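Local coordinates for thioredoxin domain-containing protein (Sinorhizobium meliloti, PDB 3U5R) that probably acts as an antioxidant oxidoreductase of the AhpC/TSA (peroxiredoxin-like) family, although its substrate is not known, at residues 68-82 with 108-122. Numbering follows the deposited sequence.
Sequences SNRCPFVVLIREALA and EETLERVGAEVKAYG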
loop_
_atom_site.group_PDB
_atom_site.type_symbol
_atom_site.label_atom_id
_atom_site.label_comp_id
_atom_site.label_asym_id
_atom_site.label_seq_id
_atom_site.Cartn_x
_atom_site.Cartn_y
_atom_site.Cartn_z
ATOM N N SER A 68 4.220 -5.704 -4.233
ATOM C CA SER A 68 4.633 -6.728 -5.147
ATOM C C SER A 68 5.331 -7.817 -4.255
ATOM O O SER A 68 5.732 -7.529 -3.110
ATOM C CB SER A 68 5.641 -6.133 -6.161
ATOM O OG SER A 68 6.558 -7.125 -6.634
ATOM N N ASN A 69 5.393 -9.045 -4.753
ATOM C CA ASN A 69 6.095 -10.119 -4.063
ATOM C C ASN A 69 7.615 -10.157 -4.323
ATOM O O ASN A 69 8.336 -10.800 -3.543
ATOM C CB ASN A 69 5.499 -11.496 -4.466
ATOM C CG ASN A 69 4.036 -11.625 -4.031
ATOM O OD1 ASN A 69 3.626 -11.021 -2.997
ATOM N ND2 ASN A 69 3.239 -12.320 -4.826
ATOM N N ARG A 70 8.096 -9.515 -5.379
ATOM C CA ARG A 70 9.513 -9.619 -5.728
ATOM C C ARG A 70 10.241 -8.306 -6.022
ATOM O O ARG A 70 11.471 -8.282 -6.002
ATOM C CB ARG A 70 9.718 -10.602 -6.908
ATOM C CG ARG A 70 11.234 -11.073 -7.093
ATOM C CD ARG A 70 11.411 -12.602 -7.488
ATOM N NE ARG A 70 12.713 -12.916 -8.137
ATOM C CZ ARG A 70 13.890 -13.121 -7.509
ATOM N NH1 ARG A 70 13.983 -13.051 -6.180
ATOM N NH2 ARG A 70 14.998 -13.403 -8.214
ATOM N N CYS A 71 9.518 -7.216 -6.268
ATOM C CA CYS A 71 10.169 -5.907 -6.393
ATOM C C CYS A 71 11.200 -5.608 -5.219
ATOM O O CYS A 71 10.833 -5.641 -4.066
ATOM C CB CYS A 71 9.069 -4.804 -6.437
ATOM S SG CYS A 71 9.814 -3.159 -6.286
ATOM N N PRO A 72 12.513 -5.327 -5.511
ATOM C CA PRO A 72 13.529 -4.972 -4.458
ATOM C C PRO A 72 13.140 -3.814 -3.561
ATOM O O PRO A 72 13.488 -3.783 -2.363
ATOM C CB PRO A 72 14.777 -4.571 -5.251
ATOM C CG PRO A 72 14.598 -5.250 -6.578
ATOM C CD PRO A 72 13.115 -5.311 -6.863
ATOM N N PHE A 73 12.376 -2.876 -4.072
ATOM C CA PHE A 73 11.938 -1.761 -3.207
ATOM C C PHE A 73 10.883 -2.175 -2.214
ATOM O O PHE A 73 10.815 -1.585 -1.113
ATOM C CB PHE A 73 11.428 -0.568 -4.063
ATOM C CG PHE A 73 12.484 -0.009 -4.909
ATOM C CD1 PHE A 73 12.860 -0.656 -6.066
ATOM C CD2 PHE A 73 13.177 1.131 -4.491
ATOM C CE1 PHE A 73 13.903 -0.154 -6.820
ATOM C CE2 PHE A 73 14.238 1.639 -5.226
ATOM C CZ PHE A 73 14.598 0.978 -6.375
ATOM N N VAL A 74 10.045 -3.164 -2.573
ATOM C CA VAL A 74 9.167 -3.726 -1.588
ATOM C C VAL A 74 9.870 -4.717 -0.654
ATOM O O VAL A 74 9.597 -4.739 0.533
ATOM C CB VAL A 74 7.983 -4.419 -2.290
ATOM C CG1 VAL A 74 7.094 -5.240 -1.274
ATOM C CG2 VAL A 74 7.161 -3.351 -3.032
ATOM N N VAL A 75 10.729 -5.593 -1.209
ATOM C CA VAL A 75 11.549 -6.519 -0.364
ATOM C C VAL A 75 12.239 -5.773 0.781
ATOM O O VAL A 75 12.172 -6.165 1.982
ATOM C CB VAL A 75 12.551 -7.376 -1.275
ATOM C CG1 VAL A 75 13.709 -8.117 -0.431
ATOM C CG2 VAL A 75 11.712 -8.410 -2.162
ATOM N N LEU A 76 12.858 -4.647 0.444
ATOM C CA LEU A 76 13.439 -3.779 1.478
ATOM C C LEU A 76 12.554 -3.505 2.740
ATOM O O LEU A 76 13.070 -3.476 3.878
ATOM C CB LEU A 76 13.845 -2.441 0.853
ATOM C CG LEU A 76 14.504 -1.451 1.800
ATOM C CD1 LEU A 76 15.985 -1.784 2.145
ATOM C CD2 LEU A 76 14.403 -0.085 1.139
ATOM N N ILE A 77 11.248 -3.262 2.575
ATOM C CA ILE A 77 10.442 -2.744 3.671
ATOM C C ILE A 77 9.422 -3.801 4.131
ATOM O O ILE A 77 8.523 -3.528 4.905
ATOM C CB ILE A 77 9.657 -1.516 3.221
ATOM C CG1 ILE A 77 8.762 -1.938 2.028
ATOM C CG2 ILE A 77 10.586 -0.400 2.812
ATOM C CD1 ILE A 77 7.789 -0.848 1.637
ATOM N N ARG A 78 9.489 -5.007 3.633
ATOM C CA ARG A 78 8.456 -5.965 3.901
ATOM C C ARG A 78 8.293 -6.355 5.384
ATOM O O ARG A 78 7.218 -6.357 5.907
ATOM C CB ARG A 78 8.581 -7.123 2.931
ATOM C CG ARG A 78 8.323 -8.453 3.391
ATOM C CD ARG A 78 9.383 -9.405 2.820
ATOM N NE ARG A 78 9.160 -9.804 1.459
ATOM C CZ ARG A 78 9.990 -10.513 0.727
ATOM N NH1 ARG A 78 11.159 -10.888 1.178
ATOM N NH2 ARG A 78 9.640 -10.823 -0.484
ATOM N N GLU A 79 9.390 -6.584 6.048
ATOM C CA GLU A 79 9.338 -6.851 7.451
ATOM C C GLU A 79 8.792 -5.631 8.244
ATOM O O GLU A 79 8.042 -5.770 9.125
ATOM C CB GLU A 79 10.700 -7.290 7.928
ATOM C CG GLU A 79 11.153 -8.630 7.363
ATOM C CD GLU A 79 11.690 -8.580 5.906
ATOM O OE1 GLU A 79 11.924 -7.489 5.323
ATOM O OE2 GLU A 79 11.874 -9.689 5.337
ATOM N N ALA A 80 9.229 -4.449 7.880
ATOM C CA ALA A 80 8.796 -3.221 8.475
ATOM C C ALA A 80 7.334 -2.932 8.247
ATOM O O ALA A 80 6.702 -2.461 9.073
ATOM C CB ALA A 80 9.603 -2.128 8.042
ATOM N N LEU A 81 6.841 -3.259 7.099
ATOM C CA LEU A 81 5.450 -3.007 6.815
ATOM C C LEU A 81 4.543 -3.907 7.668
ATOM O O LEU A 81 3.492 -3.473 8.152
ATOM C CB LEU A 81 5.220 -3.289 5.343
ATOM C CG LEU A 81 3.791 -3.121 4.803
ATOM C CD1 LEU A 81 3.340 -1.670 5.083
ATOM C CD2 LEU A 81 3.825 -3.404 3.250
ATOM N N ALA A 82 4.919 -5.189 7.816
ATOM C CA ALA A 82 4.134 -6.082 8.627
ATOM C C ALA A 82 4.178 -5.598 10.085
ATOM O O ALA A 82 3.147 -5.614 10.800
ATOM C CB ALA A 82 4.645 -7.557 8.464
ATOM N N GLU A 108 5.591 -14.880 -10.234
ATOM C CA GLU A 108 5.802 -14.713 -8.795
ATOM C C GLU A 108 4.706 -13.775 -8.170
ATOM O O GLU A 108 4.609 -13.663 -6.947
ATOM C CB GLU A 108 7.215 -14.187 -8.552
ATOM C CG GLU A 108 7.435 -12.818 -9.203
ATOM C CD GLU A 108 8.177 -12.829 -10.599
ATOM O OE1 GLU A 108 7.798 -13.605 -11.526
ATOM O OE2 GLU A 108 9.105 -11.972 -10.765
ATOM N N GLU A 109 3.855 -13.179 -9.027
ATOM C CA GLU A 109 2.791 -12.199 -8.628
ATOM C C GLU A 109 1.384 -12.802 -8.634
ATOM O O GLU A 109 0.379 -12.085 -8.461
ATOM C CB GLU A 109 2.811 -10.954 -9.541
ATOM C CG GLU A 109 4.182 -10.283 -9.631
ATOM C CD GLU A 109 4.626 -9.539 -8.342
ATOM O OE1 GLU A 109 4.313 -9.971 -7.211
ATOM O OE2 GLU A 109 5.343 -8.508 -8.457
ATOM N N THR A 110 1.275 -14.124 -8.744
ATOM C CA THR A 110 -0.066 -14.757 -8.675
ATOM C C THR A 110 -0.772 -14.596 -7.288
ATOM O O THR A 110 -0.146 -14.430 -6.215
ATOM C CB THR A 110 0.015 -16.242 -8.997
ATOM O OG1 THR A 110 0.779 -16.867 -7.976
ATOM C CG2 THR A 110 0.654 -16.515 -10.374
ATOM N N LEU A 111 -2.099 -14.663 -7.318
ATOM C CA LEU A 111 -2.895 -14.680 -6.098
ATOM C C LEU A 111 -2.360 -15.786 -5.135
ATOM O O LEU A 111 -2.199 -15.588 -3.918
ATOM C CB LEU A 111 -4.382 -14.943 -6.494
ATOM C CG LEU A 111 -5.342 -14.997 -5.278
ATOM C CD1 LEU A 111 -5.097 -13.765 -4.381
ATOM C CD2 LEU A 111 -6.777 -15.076 -5.718
ATOM N N GLU A 112 -1.995 -16.934 -5.679
ATOM C CA GLU A 112 -1.471 -18.010 -4.872
ATOM C C GLU A 112 -0.176 -17.585 -4.161
ATOM O O GLU A 112 -0.038 -17.823 -3.015
ATOM C CB GLU A 112 -1.241 -19.237 -5.765
ATOM C CG GLU A 112 -0.796 -20.474 -5.108
ATOM C CD GLU A 112 0.645 -20.436 -4.745
ATOM O OE1 GLU A 112 1.472 -20.082 -5.585
ATOM O OE2 GLU A 112 0.958 -20.709 -3.591
ATOM N N ARG A 113 0.719 -16.922 -4.879
ATOM C CA ARG A 113 1.932 -16.351 -4.331
ATOM C C ARG A 113 1.640 -15.242 -3.302
ATOM O O ARG A 113 2.266 -15.135 -2.312
ATOM C CB ARG A 113 2.884 -15.898 -5.411
ATOM C CG ARG A 113 3.621 -17.022 -6.091
ATOM C CD ARG A 113 4.558 -17.736 -5.192
ATOM N NE ARG A 113 3.944 -18.956 -4.707
ATOM C CZ ARG A 113 4.333 -19.666 -3.656
ATOM N NH1 ARG A 113 5.371 -19.321 -2.961
ATOM N NH2 ARG A 113 3.668 -20.724 -3.286
ATOM N N VAL A 114 0.635 -14.450 -3.581
ATOM C CA VAL A 114 0.243 -13.439 -2.662
ATOM C C VAL A 114 -0.131 -14.120 -1.359
ATOM O O VAL A 114 0.301 -13.711 -0.343
ATOM C CB VAL A 114 -0.951 -12.649 -3.189
ATOM C CG1 VAL A 114 -1.745 -12.099 -2.066
ATOM C CG2 VAL A 114 -0.525 -11.586 -4.162
ATOM N N GLY A 115 -0.905 -15.202 -1.427
ATOM C CA GLY A 115 -1.231 -15.984 -0.229
ATOM C C GLY A 115 0.009 -16.571 0.487
ATOM O O GLY A 115 0.079 -16.561 1.732
ATOM N N ALA A 116 0.977 -17.059 -0.287
ATOM C CA ALA A 116 2.196 -17.560 0.343
ATOM C C ALA A 116 2.955 -16.334 0.981
ATOM O O ALA A 116 3.521 -16.470 2.079
ATOM C CB ALA A 116 3.103 -18.267 -0.715
ATOM N N GLU A 117 2.983 -15.165 0.326
ATOM C CA GLU A 117 3.677 -13.991 0.992
ATOM C C GLU A 117 3.112 -13.680 2.350
ATOM O O GLU A 117 3.888 -13.371 3.246
ATOM C CB GLU A 117 3.513 -12.616 0.300
ATOM C CG GLU A 117 4.281 -12.235 -0.887
ATOM C CD GLU A 117 5.774 -12.103 -0.693
ATOM O OE1 GLU A 117 6.322 -10.994 -0.352
ATOM O OE2 GLU A 117 6.382 -13.156 -0.967
ATOM N N VAL A 118 1.775 -13.696 2.486
ATOM C CA VAL A 118 1.128 -13.404 3.756
ATOM C C VAL A 118 1.688 -14.314 4.883
ATOM O O VAL A 118 2.104 -13.847 5.982
ATOM C CB VAL A 118 -0.429 -13.556 3.656
ATOM C CG1 VAL A 118 -1.068 -13.538 5.086
ATOM C CG2 VAL A 118 -1.089 -12.474 2.695
ATOM N N LYS A 119 1.691 -15.619 4.637
ATOM C CA LYS A 119 2.182 -16.574 5.680
ATOM C C LYS A 119 3.674 -16.388 5.924
ATOM O O LYS A 119 4.110 -16.428 7.064
ATOM C CB LYS A 119 1.985 -18.033 5.218
ATOM C CG LYS A 119 0.612 -18.348 4.645
ATOM C CD LYS A 119 0.476 -19.877 4.442
ATOM C CE LYS A 119 -0.987 -20.334 4.527
ATOM N NZ LYS A 119 -1.334 -20.791 5.936
ATOM N N ALA A 120 4.463 -16.188 4.866
ATOM C CA ALA A 120 5.941 -16.170 5.019
ATOM C C ALA A 120 6.378 -14.922 5.776
ATOM O O ALA A 120 7.315 -14.985 6.578
ATOM C CB ALA A 120 6.641 -16.222 3.658
ATOM N N TYR A 121 5.699 -13.785 5.553
ATOM C CA TYR A 121 6.138 -12.541 6.175
ATOM C C TYR A 121 5.224 -12.028 7.291
ATOM O O TYR A 121 5.461 -10.945 7.819
ATOM C CB TYR A 121 6.467 -11.477 5.102
ATOM C CG TYR A 121 7.543 -11.991 4.215
ATOM C CD1 TYR A 121 8.875 -12.014 4.664
ATOM C CD2 TYR A 121 7.246 -12.543 2.987
ATOM C CE1 TYR A 121 9.883 -12.568 3.894
ATOM C CE2 TYR A 121 8.239 -13.078 2.197
ATOM C CZ TYR A 121 9.572 -13.079 2.668
ATOM O OH TYR A 121 10.586 -13.595 1.905
ATOM N N GLY A 122 4.212 -12.802 7.650
ATOM C CA GLY A 122 3.371 -12.484 8.823
ATOM C C GLY A 122 2.457 -11.251 8.575
ATOM O O GLY A 122 2.197 -10.456 9.482
HETATM O O HOH W 1 5.284 -8.594 -0.316
#
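R78 of helix 78-82 meets Y121 of helix 111-121 where the two axes, crossing at -77°, come within 11.1 Å, while the loop at N69 runs past E109. The R78 side chain covers one face of the Y121 ring: CD sits over the ring centre, 3.3 Å from the centroid, and the guanidinium, lying nearly flat at 16° to the ring, slides on toward the hydroxyl end, adding a cation-pi contact to the CH-pi one. Bends at chi2 and chi3 fold the arginine chain over the ring and bring NH2 to E117 OE1, a weak bond of 3.3 Å within a salt bridge. The same OE1 accepts from a water that also donates to S68 O. An alanine in place of Y121 would probably leave the R78 guanidinium without its flat support and freer to swing away from E117. At the other end the E109 carboxylate grips the loop with both syn lone pairs, OE2 taking the S68 hydroxyl (OG to OE2, 2.6 Å) and OE1 the backbone N-H of N69 (N to OE1, 2.8 Å). ND2 of N69 donates almost straight to E108 O at 2.9 Å, while OD1 is hydrogen-bonded to Y127 OH. S68 OG also accepts from the N of R70 and C71, an ST turn and ST motif running up to C71. S68 and N69 thus tie the loop after strand 61-66 to the residues leading into helix 111-121, and the stack joins helix 78-88 to that helix's end, within a thioredoxin-like fold; in peroxiredoxins the peroxidatic cysteine typically lies in the first turn of the helix after such a strand, and C71, N-cap of helix 72-75, occupies a comparable place.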